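Side-chain contacts in cytochrome C-type biogenesis protein ccmF (Thermus thermophilus, PDB 6ZMQ), which probably acts as a membrane-embedded heme lyase in cytochrome c maturation, binding a heme b between its transmembrane helices: residues L270-A273 against F274-A278; K288-N291 against F292-T296; V504-L507 against V508-A512. All blocks are in the same frame, centred on the assembly; numbering follows the deposited sequence.

Contact 1. Residues L270-A273 against F274-A278; sequences LATA and FLHTA. With HEM (protoporphyrin IX containing Fe), chain B.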
ATOM      1  N   LEU A 270      -1.511 -10.562  -1.532  1.00 40.49           N
ATOM      2  CA  LEU A 270      -0.590 -11.601  -1.993  1.00 39.80           C
ATOM      3  C   LEU A 270       0.764 -11.461  -1.314  1.00 48.91           C
ATOM      4  O   LEU A 270       1.350 -12.458  -0.865  1.00 50.93           O
ATOM      5  CB  LEU A 270      -0.461 -11.534  -3.515  1.00 30.27           C
ATOM      6  CG  LEU A 270      -1.785 -11.704  -4.264  1.00 24.23           C
ATOM      7  CD1 LEU A 270      -1.741 -11.088  -5.668  1.00 22.44           C
ATOM      8  CD2 LEU A 270      -2.216 -13.165  -4.299  1.00 26.68           C
ATOM      9  N   ALA A 271       1.215 -10.211  -1.136  1.00 43.22           N
ATOM     10  CA  ALA A 271       2.421  -9.930  -0.365  1.00 34.40           C
ATOM     11  C   ALA A 271       2.270 -10.298   1.108  1.00 45.24           C
ATOM     12  O   ALA A 271       3.277 -10.493   1.791  1.00 58.42           O
ATOM     13  CB  ALA A 271       2.815  -8.460  -0.507  1.00 23.92           C
ATOM     14  N   THR A 272       1.067 -10.616   1.522  1.00 38.27           N
ATOM     15  CA  THR A 272       0.883 -11.120   2.892  1.00 37.66           C
ATOM     16  C   THR A 272       0.974 -12.629   2.834  1.00 41.96           C
ATOM     17  O   THR A 272       1.662 -13.215   3.637  1.00 55.91           O
ATOM     18  CB  THR A 272      -0.521 -10.861   3.390  1.00 31.60           C
ATOM     19  OG1 THR A 272      -0.505  -9.456   3.281  1.00 40.65           O
ATOM     20  CG2 THR A 272      -0.673 -11.191   4.850  1.00 24.89           C
ATOM     21  N   ALA A 273       0.325 -13.239   1.869  1.00 35.04           N
ATOM     22  CA  ALA A 273       0.395 -14.700   1.772  1.00 30.77           C
ATOM     23  C   ALA A 273       1.841 -15.091   1.526  1.00 42.77           C
ATOM     24  O   ALA A 273       2.361 -16.001   2.132  1.00 45.68           O
ATOM     25  CB  ALA A 273      -0.471 -15.117   0.635  1.00 31.16           C
ATOM     26  N   PHE A 274       2.482 -14.325   0.681  1.00 39.58           N
ATOM     27  CA  PHE A 274       3.888 -14.600   0.344  1.00 38.65           C
ATOM     28  C   PHE A 274       4.753 -14.448   1.580  1.00 43.72           C
ATOM     29  O   PHE A 274       5.555 -15.270   1.798  1.00 55.12           O
ATOM     30  CB  PHE A 274       4.327 -13.660  -0.760  1.00 31.54           C
ATOM     31  CG  PHE A 274       5.800 -13.625  -0.966  1.00 25.51           C
ATOM     32  CD1 PHE A 274       6.482 -14.770  -1.209  1.00 39.43           C
ATOM     33  CD2 PHE A 274       6.484 -12.446  -0.891  1.00 33.32           C
ATOM     34  CE1 PHE A 274       7.839 -14.717  -1.400  1.00 59.39           C
ATOM     35  CE2 PHE A 274       7.840 -12.393  -1.079  1.00 48.20           C
ATOM     36  CZ  PHE A 274       8.518 -13.533  -1.338  1.00 59.34           C
ATOM     37  N   LEU A 275       4.497 -13.462   2.414  1.00 41.41           N
ATOM     38  CA  LEU A 275       5.310 -13.250   3.623  1.00 39.30           C
ATOM     39  C   LEU A 275       5.263 -14.500   4.509  1.00 54.14           C
ATOM     40  O   LEU A 275       6.289 -14.953   4.965  1.00 63.31           O
ATOM     41  CB  LEU A 275       4.690 -12.038   4.301  1.00 21.67           C
ATOM     42  CG  LEU A 275       5.572 -11.313   5.283  1.00 20.12           C
ATOM     43  CD1 LEU A 275       4.953 -10.014   5.673  1.00 30.69           C
ATOM     44  CD2 LEU A 275       5.737 -12.152   6.504  1.00 24.27           C
ATOM     45  N   HIS A 276       4.070 -15.013   4.737  1.00 53.47           N
ATOM     46  CA  HIS A 276       3.882 -16.235   5.535  1.00 53.09           C
ATOM     47  C   HIS A 276       4.537 -17.440   4.853  1.00 61.79           C
ATOM     48  O   HIS A 276       5.116 -18.199   5.563  1.00 73.07           O
ATOM     49  CB  HIS A 276       2.397 -16.414   5.866  1.00 46.53           C
ATOM     50  CG  HIS A 276       1.872 -15.465   6.887  1.00 38.53           C
ATOM     51  ND1 HIS A 276       2.070 -14.138   6.814  1.00 32.01           N
ATOM     52  CD2 HIS A 276       1.149 -15.657   7.987  1.00 36.86           C
ATOM     53  CE1 HIS A 276       1.513 -13.563   7.835  1.00 35.60           C
ATOM     54  NE2 HIS A 276       0.960 -14.458   8.572  1.00 34.06           N
ATOM     55  N   THR A 277       4.429 -17.639   3.539  1.00 53.53           N
ATOM     56  CA  THR A 277       5.060 -18.806   2.913  1.00 43.17           C
ATOM     57  C   THR A 277       6.580 -18.647   2.962  1.00 31.41           C
ATOM     58  O   THR A 277       7.256 -19.641   3.091  1.00 30.74           O
ATOM     59  CB  THR A 277       4.254 -19.233   1.692  1.00 40.76           C
ATOM     60  OG1 THR A 277       4.480 -18.284   0.674  1.00 56.01           O
ATOM     61  CG2 THR A 277       2.787 -19.184   1.981  1.00 23.09           C
ATOM     62  N   ALA A 278       7.089 -17.426   2.811  1.00 30.05           N
ATOM     63  CA  ALA A 278       8.539 -17.211   2.851  1.00 31.19           C
ATOM     64  C   ALA A 278       8.992 -17.546   4.241  1.00 43.25           C
ATOM     65  O   ALA A 278       9.920 -18.247   4.354  1.00 62.30           O
ATOM     66  CB  ALA A 278       8.876 -15.798   2.519  1.00 27.07           C
TER
HETATM   67  CHA HEM B 701       4.509 -13.423  11.312  1.00 41.84           C
HETATM   68  CHB HEM B 701       0.832 -16.659  11.402  1.00 49.80           C
HETATM   69  CHC HEM B 701      -2.096 -13.372   9.217  1.00 46.41           C
HETATM   70  CHD HEM B 701       1.481 -10.080   9.607  1.00 48.24           C
HETATM   71  C1A HEM B 701       3.733 -14.556  11.498  1.00 51.28           C
HETATM   72  C2A HEM B 701       4.246 -15.764  12.046  1.00 53.30           C
HETATM   73  C3A HEM B 701       3.227 -16.670  12.071  1.00 47.51           C
HETATM   74  C4A HEM B 701       2.077 -16.056  11.544  1.00 50.50           C
HETATM   75  CMA HEM B 701       3.298 -18.086  12.569  1.00 41.61           C
HETATM   76  CAA HEM B 701       5.666 -16.016  12.526  1.00 48.22           C
HETATM   77  CBA HEM B 701       5.909 -15.423  13.927  1.00 48.79           C
HETATM   78  CGA HEM B 701       5.042 -16.090  14.965  1.00 68.38           C
HETATM   79  O1A HEM B 701       4.208 -15.410  15.606  1.00 78.58           O
HETATM   80  O2A HEM B 701       5.160 -17.317  15.181  1.00 74.03           O
HETATM   81  C1B HEM B 701      -0.259 -16.014  10.784  1.00 37.54           C
HETATM   82  C2B HEM B 701      -1.461 -16.679  10.444  1.00 38.85           C
HETATM   83  C3B HEM B 701      -2.284 -15.782   9.836  1.00 42.30           C
HETATM   84  C4B HEM B 701      -1.545 -14.522   9.776  1.00 36.59           C
HETATM   85  CMB HEM B 701      -1.789 -18.113  10.714  1.00 38.20           C
HETATM   86  CAB HEM B 701      -3.634 -16.003   9.305  1.00 56.09           C
HETATM   87  CBB HEM B 701      -3.686 -16.267   7.840  1.00 57.44           C
HETATM   88  C1C HEM B 701      -1.402 -12.182   9.214  1.00 32.81           C
HETATM   89  C2C HEM B 701      -1.953 -10.932   8.932  1.00 22.09           C
HETATM   90  C3C HEM B 701      -0.927 -10.026   9.051  1.00 20.59           C
HETATM   91  C4C HEM B 701       0.257 -10.710   9.414  1.00 30.76           C
HETATM   92  CMC HEM B 701      -3.373 -10.596   8.557  1.00 20.80           C
HETATM   93  CAC HEM B 701      -1.048  -8.596   8.830  1.00 20.41           C
HETATM   94  CBC HEM B 701      -1.217  -7.686   9.987  1.00 27.00           C
HETATM   95  C1D HEM B 701       2.656 -10.707  10.050  1.00 45.53           C
HETATM   96  C2D HEM B 701       3.974 -10.068  10.142  1.00 45.29           C
HETATM   97  C3D HEM B 701       4.835 -10.995  10.620  1.00 46.44           C
HETATM   98  C4D HEM B 701       4.016 -12.212  10.829  1.00 40.51           C
HETATM   99  CMD HEM B 701       4.304  -8.649   9.769  1.00 40.02           C
HETATM  100  CAD HEM B 701       6.321 -10.820  10.889  1.00 47.46           C
HETATM  101  CBD HEM B 701       7.114 -11.523   9.780  1.00 52.06           C
HETATM  102  CGD HEM B 701       8.609 -11.313   9.845  1.00 47.94           C
HETATM  103  O1D HEM B 701       9.373 -12.220  10.246  1.00 41.28           O
HETATM  104  O2D HEM B 701       9.095 -10.230   9.473  1.00 49.50           O
HETATM  105  NA  HEM B 701       2.406 -14.776  11.184  1.00 63.47           N
HETATM  106  NB  HEM B 701      -0.352 -14.740  10.350  1.00 39.48           N
HETATM  107  NC  HEM B 701      -0.080 -12.030   9.535  1.00 40.47           N
HETATM  108  ND  HEM B 701       2.755 -11.952  10.472  1.00 57.77           N
HETATM  109 FE   HEM B 701       1.163 -13.319  10.532  1.00 52.30          FE
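H276 and T272 meet one turn apart on helix 266-284, and the carbonyl of T272 serves the histidine twice. Backbone hydrogen bonding is the first kind of contact. H276 N reaches T272 O at 3.2 Å along a nearly straight N-H line (170°), while F274 N binds L270 O and T277 N binds A273 O in the same i to i+4 pattern. The bond from L275 N to A271 O is longer, 3.3 Å, and its donor sits above the carbonyl plane.

The second kind involves the imidazole. CG of H276 is anti to the carbonyl carbon (chi1 -73°), which turns the ring back beside the preceding turn; there ND1 gives a weak, bent bond of 3.3 Å to T272 O. This bond may help to set the rotation of the ring, whose other nitrogen, NE2, binds the heme iron at 2.3 Å. T272 keeps its own hydroxyl out of this: OG1 is bonded to W268 O and W231 NE1, and CG2 is the part that faces the imidazole, 4.4 Å from CE1 of H276.

Apolar packing is the third. The apolar L275 suits a place against the aliphatic part of a propionate arm, its CD2 lying 3.6 Å from CBD of the heme. F274 carries its ring away from the porphyrin, toward W219 and helix 288-307, and the small A273 lets helix 362-384 approach at A370 and F373. While F274 and A273 anchor the helix to its neighbours, H276 and L275 give its side of a bis-histidine heme b site.

Contact 2. Residues K288-N291 against F292-T296; sequences KTWN and FAFVT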
ATOM      1  N   LYS A 288       8.137 -24.077  -1.404  1.00 47.96           N
ATOM      2  CA  LYS A 288       8.923 -23.250  -2.309  1.00 37.88           C
ATOM      3  C   LYS A 288       8.199 -23.034  -3.624  1.00 42.75           C
ATOM      4  O   LYS A 288       8.368 -21.972  -4.245  1.00 62.71           O
ATOM      5  CB  LYS A 288      10.315 -23.857  -2.540  1.00 38.76           C
ATOM      6  CG  LYS A 288      10.350 -25.317  -2.938  1.00 48.65           C
ATOM      7  CD  LYS A 288      11.633 -25.965  -2.437  1.00 51.89           C
ATOM      8  CE  LYS A 288      11.563 -26.139  -0.927  1.00 52.15           C
ATOM      9  NZ  LYS A 288      12.885 -26.253  -0.243  1.00 50.90           N
ATOM     10  N   THR A 289       7.319 -23.979  -3.988  1.00 34.61           N
ATOM     11  CA  THR A 289       6.408 -23.854  -5.124  1.00 41.35           C
ATOM     12  C   THR A 289       5.453 -22.677  -4.943  1.00 49.08           C
ATOM     13  O   THR A 289       5.345 -21.799  -5.817  1.00 65.99           O
ATOM     14  CB  THR A 289       5.598 -25.151  -5.265  1.00 39.63           C
ATOM     15  OG1 THR A 289       6.487 -26.269  -5.375  1.00 51.43           O
ATOM     16  CG2 THR A 289       4.692 -25.107  -6.481  1.00 31.07           C
ATOM     17  N   TRP A 290       4.805 -22.617  -3.778  1.00 33.18           N
ATOM     18  CA  TRP A 290       3.872 -21.534  -3.497  1.00 29.98           C
ATOM     19  C   TRP A 290       4.593 -20.225  -3.262  1.00 44.28           C
ATOM     20  O   TRP A 290       4.019 -19.162  -3.494  1.00 65.57           O
ATOM     21  CB  TRP A 290       3.008 -21.885  -2.289  1.00 26.49           C
ATOM     22  CG  TRP A 290       2.012 -22.949  -2.597  1.00 33.39           C
ATOM     23  CD1 TRP A 290       1.934 -24.174  -2.007  1.00 31.36           C
ATOM     24  CD2 TRP A 290       0.939 -22.894  -3.555  1.00 56.01           C
ATOM     25  NE1 TRP A 290       0.898 -24.894  -2.546  1.00 35.08           N
ATOM     26  CE2 TRP A 290       0.271 -24.130  -3.496  1.00 53.17           C
ATOM     27  CE3 TRP A 290       0.479 -21.921  -4.455  1.00 73.43           C
ATOM     28  CZ2 TRP A 290      -0.822 -24.422  -4.304  1.00 65.11           C
ATOM     29  CZ3 TRP A 290      -0.601 -22.214  -5.253  1.00 75.04           C
ATOM     30  CH2 TRP A 290      -1.245 -23.450  -5.171  1.00 72.13           C
ATOM     31  N   ASN A 291       5.856 -20.286  -2.834  1.00 40.71           N
ATOM     32  CA  ASN A 291       6.619 -19.067  -2.635  1.00 28.72           C
ATOM     33  C   ASN A 291       6.991 -18.423  -3.950  1.00 35.67           C
ATOM     34  O   ASN A 291       6.851 -17.201  -4.081  1.00 59.29           O
ATOM     35  CB  ASN A 291       7.881 -19.347  -1.845  1.00 32.41           C
ATOM     36  CG  ASN A 291       7.712 -19.016  -0.422  1.00 40.09           C
ATOM     37  OD1 ASN A 291       7.275 -17.921  -0.110  1.00 36.22           O
ATOM     38  ND2 ASN A 291       8.049 -19.949   0.467  1.00 46.38           N
ATOM     39  N   PHE A 292       7.432 -19.236  -4.923  1.00 31.00           N
ATOM     40  CA  PHE A 292       7.700 -18.763  -6.279  1.00 32.53           C
ATOM     41  C   PHE A 292       6.435 -18.188  -6.912  1.00 34.69           C
ATOM     42  O   PHE A 292       6.461 -17.075  -7.476  1.00 37.55           O
ATOM     43  CB  PHE A 292       8.237 -19.917  -7.136  1.00 35.80           C
ATOM     44  CG  PHE A 292       9.666 -20.308  -6.847  1.00 35.68           C
ATOM     45  CD1 PHE A 292      10.640 -19.343  -6.621  1.00 43.12           C
ATOM     46  CD2 PHE A 292      10.045 -21.647  -6.860  1.00 29.32           C
ATOM     47  CE1 PHE A 292      11.963 -19.703  -6.375  1.00 41.20           C
ATOM     48  CE2 PHE A 292      11.354 -22.017  -6.575  1.00 36.40           C
ATOM     49  CZ  PHE A 292      12.319 -21.036  -6.342  1.00 42.76           C
ATOM     50  N   ALA A 293       5.306 -18.910  -6.758  1.00 25.94           N
ATOM     51  CA  ALA A 293       4.009 -18.447  -7.255  1.00 22.77           C
ATOM     52  C   ALA A 293       3.593 -17.124  -6.613  1.00 28.98           C
ATOM     53  O   ALA A 293       3.197 -16.182  -7.313  1.00 39.25           O
ATOM     54  CB  ALA A 293       2.944 -19.517  -7.004  1.00 22.58           C
ATOM     55  N   PHE A 294       3.739 -17.016  -5.288  1.00 30.71           N
ATOM     56  CA  PHE A 294       3.255 -15.841  -4.581  1.00 26.25           C
ATOM     57  C   PHE A 294       4.131 -14.622  -4.832  1.00 29.48           C
ATOM     58  O   PHE A 294       3.608 -13.510  -4.916  1.00 37.34           O
ATOM     59  CB  PHE A 294       3.138 -16.119  -3.084  1.00 26.57           C
ATOM     60  CG  PHE A 294       1.910 -16.900  -2.708  1.00 30.71           C
ATOM     61  CD1 PHE A 294       0.748 -16.779  -3.453  1.00 34.22           C
ATOM     62  CD2 PHE A 294       1.906 -17.734  -1.594  1.00 39.87           C
ATOM     63  CE1 PHE A 294      -0.391 -17.497  -3.119  1.00 44.53           C
ATOM     64  CE2 PHE A 294       0.768 -18.455  -1.248  1.00 48.08           C
ATOM     65  CZ  PHE A 294      -0.380 -18.335  -2.014  1.00 48.35           C
ATOM     66  N   VAL A 295       5.452 -14.795  -4.964  1.00 24.61           N
ATOM     67  CA  VAL A 295       6.289 -13.619  -5.213  1.00 35.21           C
ATOM     68  C   VAL A 295       6.112 -13.129  -6.652  1.00 50.20           C
ATOM     69  O   VAL A 295       6.112 -11.913  -6.895  1.00 63.12           O
ATOM     70  CB  VAL A 295       7.770 -13.876  -4.855  1.00 35.74           C
ATOM     71  CG1 VAL A 295       8.408 -14.910  -5.729  1.00 30.26           C
ATOM     72  CG2 VAL A 295       8.583 -12.561  -4.844  1.00 38.08           C
ATOM     73  N   THR A 296       5.848 -14.045  -7.608  1.00 49.19           N
ATOM     74  CA  THR A 296       5.574 -13.597  -8.976  1.00 45.35           C
ATOM     75  C   THR A 296       4.237 -12.862  -9.064  1.00 37.51           C
ATOM     76  O   THR A 296       4.169 -11.748  -9.611  1.00 44.97           O
ATOM     77  CB  THR A 296       5.603 -14.787  -9.943  1.00 45.99           C
ATOM     78  OG1 THR A 296       6.860 -15.472  -9.843  1.00 47.89           O
ATOM     79  CG2 THR A 296       5.379 -14.324 -11.372  1.00 45.89           C
TER
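W290 and F294 both carry CG anti to the carbonyl carbon and beside the backbone N (chi1 -72° and -79°), which sends the two rings off the same side of helix 288-307. The result is an i to i+4 aromatic pair near the start of a predicted transmembrane helix. The six-membered ring of W290 and the ring of F294 are nearly parallel, inclined by 30°, but they are slid so far apart, with centroids 6.0 Å from each other, that they barely overlap. The nearest approach of the two side chains is from the methylene CB of W290 to CE2 of F294, 4.2 Å. CB of A293, a methyl small enough to sit beside the indole, lies 4.3 Å from CE3 of W290.

F294 also packs on T277 of helix 266-284 and on A370 and A374 of helix 362-384. With the ring cut back to an alanine, a gap is likely to open among these three helices, leaving W290 without the aromatic neighbour on its own helix. The indole keeps a second partner in F371, met edge-to-face. F292 stacks on W219 and packs on helix 185-213.

F294 N bonds to W290 O at 2.8 Å, and F292, A293 and V295 follow the same i to i+4 pattern. One turn on, F292 O accepts two bonds from T296, from N at 3.1 Å and from OG1 at 2.9 Å, the donors arriving from opposite faces of the carbonyl plane.

Contact 3. Residues V504-L507 against V508-A512; sequences VGSL and VVHFA. With HEM (protoporphyrin IX containing Fe), chain B.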
ATOM      1  N   VAL A 504       7.601 -11.339  19.172  1.00 55.90           N
ATOM      2  CA  VAL A 504       6.877 -10.327  19.948  1.00 45.23           C
ATOM      3  C   VAL A 504       6.344  -9.210  19.037  1.00 46.08           C
ATOM      4  O   VAL A 504       5.197  -8.749  19.202  1.00 59.61           O
ATOM      5  CB  VAL A 504       7.750  -9.795  21.112  1.00 39.56           C
ATOM      6  CG1 VAL A 504       9.129  -9.356  20.660  1.00 41.39           C
ATOM      7  CG2 VAL A 504       7.051  -8.688  21.911  1.00 47.25           C
ATOM      8  N   GLY A 505       7.140  -8.789  18.038  1.00 34.57           N
ATOM      9  CA  GLY A 505       6.650  -7.829  17.060  1.00 40.58           C
ATOM     10  C   GLY A 505       5.525  -8.383  16.209  1.00 51.91           C
ATOM     11  O   GLY A 505       4.568  -7.669  15.889  1.00 70.42           O
ATOM     12  N   SER A 506       5.601  -9.678  15.877  1.00 46.94           N
ATOM     13  CA  SER A 506       4.531 -10.334  15.141  1.00 38.62           C
ATOM     14  C   SER A 506       3.263 -10.421  15.973  1.00 47.49           C
ATOM     15  O   SER A 506       2.170 -10.275  15.429  1.00 57.10           O
ATOM     16  CB  SER A 506       4.971 -11.730  14.695  1.00 29.28           C
ATOM     17  OG  SER A 506       4.630 -12.704  15.665  1.00 35.86           O
ATOM     18  N   LEU A 507       3.426 -10.606  17.268  1.00 42.88           N
ATOM     19  CA  LEU A 507       2.264 -10.681  18.173  1.00 35.78           C
ATOM     20  C   LEU A 507       1.590  -9.322  18.239  1.00 45.47           C
ATOM     21  O   LEU A 507       0.378  -9.283  18.167  1.00 53.12           O
ATOM     22  CB  LEU A 507       2.747 -11.092  19.549  1.00 32.67           C
ATOM     23  CG  LEU A 507       3.025 -12.565  19.696  1.00 34.50           C
ATOM     24  CD1 LEU A 507       3.182 -12.907  21.143  1.00 36.81           C
ATOM     25  CD2 LEU A 507       1.890 -13.358  19.122  1.00 43.90           C
ATOM     26  N   VAL A 508       2.361  -8.254  18.341  1.00 39.73           N
ATOM     27  CA  VAL A 508       1.789  -6.888  18.367  1.00 32.99           C
ATOM     28  C   VAL A 508       1.062  -6.640  17.052  1.00 41.23           C
ATOM     29  O   VAL A 508      -0.070  -6.196  17.095  1.00 48.77           O
ATOM     30  CB  VAL A 508       2.940  -5.904  18.569  1.00 35.86           C
ATOM     31  CG1 VAL A 508       2.759  -4.614  17.819  1.00 38.75           C
ATOM     32  CG2 VAL A 508       3.166  -5.625  20.033  1.00 43.21           C
ATOM     33  N   VAL A 509       1.673  -7.026  15.937  1.00 38.83           N
ATOM     34  CA  VAL A 509       1.079  -6.900  14.584  1.00 27.38           C
ATOM     35  C   VAL A 509      -0.175  -7.765  14.494  1.00 41.54           C
ATOM     36  O   VAL A 509      -1.189  -7.309  14.002  1.00 40.39           O
ATOM     37  CB  VAL A 509       2.109  -7.338  13.545  1.00 24.73           C
ATOM     38  CG1 VAL A 509       1.483  -7.731  12.240  1.00 25.24           C
ATOM     39  CG2 VAL A 509       3.136  -6.274  13.313  1.00 36.38           C
ATOM     40  N   HIS A 510      -0.121  -8.972  15.031  1.00 42.39           N
ATOM     41  CA  HIS A 510      -1.300  -9.852  14.913  1.00 41.35           C
ATOM     42  C   HIS A 510      -2.475  -9.224  15.652  1.00 55.00           C
ATOM     43  O   HIS A 510      -3.594  -9.206  15.064  1.00 63.73           O
ATOM     44  CB  HIS A 510      -0.997 -11.282  15.351  1.00 38.86           C
ATOM     45  CG  HIS A 510      -0.196 -12.069  14.377  1.00 48.07           C
ATOM     46  ND1 HIS A 510       0.764 -12.928  14.797  1.00 53.50           N
ATOM     47  CD2 HIS A 510      -0.077 -11.989  13.042  1.00 52.32           C
ATOM     48  CE1 HIS A 510       1.384 -13.426  13.763  1.00 55.09           C
ATOM     49  NE2 HIS A 510       0.875 -12.879  12.652  1.00 53.27           N
ATOM     50  N   PHE A 511      -2.190  -8.694  16.848  1.00 56.42           N
ATOM     51  CA  PHE A 511      -3.194  -8.050  17.719  1.00 47.04           C
ATOM     52  C   PHE A 511      -3.744  -6.820  17.037  1.00 42.18           C
ATOM     53  O   PHE A 511      -4.886  -6.533  17.194  1.00 34.94           O
ATOM     54  CB  PHE A 511      -2.500  -7.566  18.974  1.00 43.03           C
ATOM     55  CG  PHE A 511      -3.377  -6.893  19.980  1.00 39.61           C
ATOM     56  CD1 PHE A 511      -4.733  -7.050  19.956  1.00 46.72           C
ATOM     57  CD2 PHE A 511      -2.828  -6.149  20.981  1.00 44.74           C
ATOM     58  CE1 PHE A 511      -5.534  -6.464  20.913  1.00 58.40           C
ATOM     59  CE2 PHE A 511      -3.619  -5.566  21.946  1.00 58.82           C
ATOM     60  CZ  PHE A 511      -4.978  -5.723  21.910  1.00 63.91           C
ATOM     61  N   ALA A 512      -2.888  -6.083  16.364  1.00 47.99           N
ATOM     62  CA  ALA A 512      -3.308  -4.883  15.625  1.00 45.09           C
ATOM     63  C   ALA A 512      -4.269  -5.285  14.524  1.00 46.02           C
ATOM     64  O   ALA A 512      -5.194  -4.564  14.329  1.00 54.41           O
ATOM     65  CB  ALA A 512      -2.102  -4.202  15.048  1.00 40.31           C
TER
HETATM   66  CHA HEM B 701       4.509 -13.423  11.312  1.00 41.84           C
HETATM   67  CHB HEM B 701       0.832 -16.659  11.402  1.00 49.80           C
HETATM   68  CHC HEM B 701      -2.096 -13.372   9.217  1.00 46.41           C
HETATM   69  CHD HEM B 701       1.481 -10.080   9.607  1.00 48.24           C
HETATM   70  C1A HEM B 701       3.733 -14.556  11.498  1.00 51.28           C
HETATM   71  C2A HEM B 701       4.246 -15.764  12.046  1.00 53.30           C
HETATM   72  C3A HEM B 701       3.227 -16.670  12.071  1.00 47.51           C
HETATM   73  C4A HEM B 701       2.077 -16.056  11.544  1.00 50.50           C
HETATM   74  CMA HEM B 701       3.298 -18.086  12.569  1.00 41.61           C
HETATM   75  CAA HEM B 701       5.666 -16.016  12.526  1.00 48.22           C
HETATM   76  CBA HEM B 701       5.909 -15.423  13.927  1.00 48.79           C
HETATM   77  CGA HEM B 701       5.042 -16.090  14.965  1.00 68.38           C
HETATM   78  O1A HEM B 701       4.208 -15.410  15.606  1.00 78.58           O
HETATM   79  O2A HEM B 701       5.160 -17.317  15.181  1.00 74.03           O
HETATM   80  C1B HEM B 701      -0.259 -16.014  10.784  1.00 37.54           C
HETATM   81  C2B HEM B 701      -1.461 -16.679  10.444  1.00 38.85           C
HETATM   82  C3B HEM B 701      -2.284 -15.782   9.836  1.00 42.30           C
HETATM   83  C4B HEM B 701      -1.545 -14.522   9.776  1.00 36.59           C
HETATM   84  CMB HEM B 701      -1.789 -18.113  10.714  1.00 38.20           C
HETATM   85  CAB HEM B 701      -3.634 -16.003   9.305  1.00 56.09           C
HETATM   86  CBB HEM B 701      -3.686 -16.267   7.840  1.00 57.44           C
HETATM   87  C1C HEM B 701      -1.402 -12.182   9.214  1.00 32.81           C
HETATM   88  C2C HEM B 701      -1.953 -10.932   8.932  1.00 22.09           C
HETATM   89  C3C HEM B 701      -0.927 -10.026   9.051  1.00 20.59           C
HETATM   90  C4C HEM B 701       0.257 -10.710   9.414  1.00 30.76           C
HETATM   91  CMC HEM B 701      -3.373 -10.596   8.557  1.00 20.80           C
HETATM   92  CAC HEM B 701      -1.048  -8.596   8.830  1.00 20.41           C
HETATM   93  CBC HEM B 701      -1.217  -7.686   9.987  1.00 27.00           C
HETATM   94  C1D HEM B 701       2.656 -10.707  10.050  1.00 45.53           C
HETATM   95  C2D HEM B 701       3.974 -10.068  10.142  1.00 45.29           C
HETATM   96  C3D HEM B 701       4.835 -10.995  10.620  1.00 46.44           C
HETATM   97  C4D HEM B 701       4.016 -12.212  10.829  1.00 40.51           C
HETATM   98  CMD HEM B 701       4.304  -8.649   9.769  1.00 40.02           C
HETATM   99  CAD HEM B 701       6.321 -10.820  10.889  1.00 47.46           C
HETATM  100  CBD HEM B 701       7.114 -11.523   9.780  1.00 52.06           C
HETATM  101  CGD HEM B 701       8.609 -11.313   9.845  1.00 47.94           C
HETATM  102  O1D HEM B 701       9.373 -12.220  10.246  1.00 41.28           O
HETATM  103  O2D HEM B 701       9.095 -10.230   9.473  1.00 49.50           O
HETATM  104  NA  HEM B 701       2.406 -14.776  11.184  1.00 63.47           N
HETATM  105  NB  HEM B 701      -0.352 -14.740  10.350  1.00 39.48           N
HETATM  106  NC  HEM B 701      -0.080 -12.030   9.535  1.00 40.47           N
HETATM  107  ND  HEM B 701       2.755 -11.952  10.472  1.00 57.77           N
HETATM  108 FE   HEM B 701       1.163 -13.319  10.532  1.00 52.30          FE
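The second axial ligand of the transmembrane heme b belongs to helix 501-525, where H510 lies against the turn that carries S506. Both residues bind the heme, one through its iron and one at the propionate, and being four residues apart they project from the same side of the helix. S506 OG lies 2.7 Å from O1A of the propionate; its single proton has both O1A and R503 O within reach, and the geometry leaves the choice open. A short polar chain suits this position, since little room separates backbone and porphyrin: S506 CB is 3.8 Å from the methine CHA.

H510 holds CG anti to the carbonyl carbon (chi1 -75°), which swings the imidazole back over the S506 peptide. There S506 O stands 3.0 Å above one face of the ring, offset toward its rim. That oxygen is close to ND1, yet the angle is too poor for a hydrogen bond, and its donor is instead H510 N at 2.7 Å.

L507 and V509 provide apolar contacts beside this polar group. L507 packs on I476 and L479 of helix 460-484, and I476 touches H510 as well. V508 N and V509 N complete regular bonds to V504 O and G505 O. V509, a compact branched chain, sets CG1 3.5 Å from both CHD and the vinyl carbon CBC of the heme, while NE2 of H510 binds the iron at 2.2 Å.

In the fold
Contacts 1 and 3 face each other across one heme: their centres are 16 Å apart and their nearest atoms about 4 Å, with the iron bridging two histidines from helices far apart in the chain. R224 adds a further hydrogen bond to the cofactor. Contact 2 stands behind contact 1, with centres 9 Å apart, and is joined to it directly: N291 ND2 lies 2.8 Å from T277 O, a probable hydrogen bond between consecutive helices. It forms a second layer, the side chain of F294 being about 10 Å from the heme. Contacts 2 and 3 do not touch; about 15 Å separates their nearest atoms.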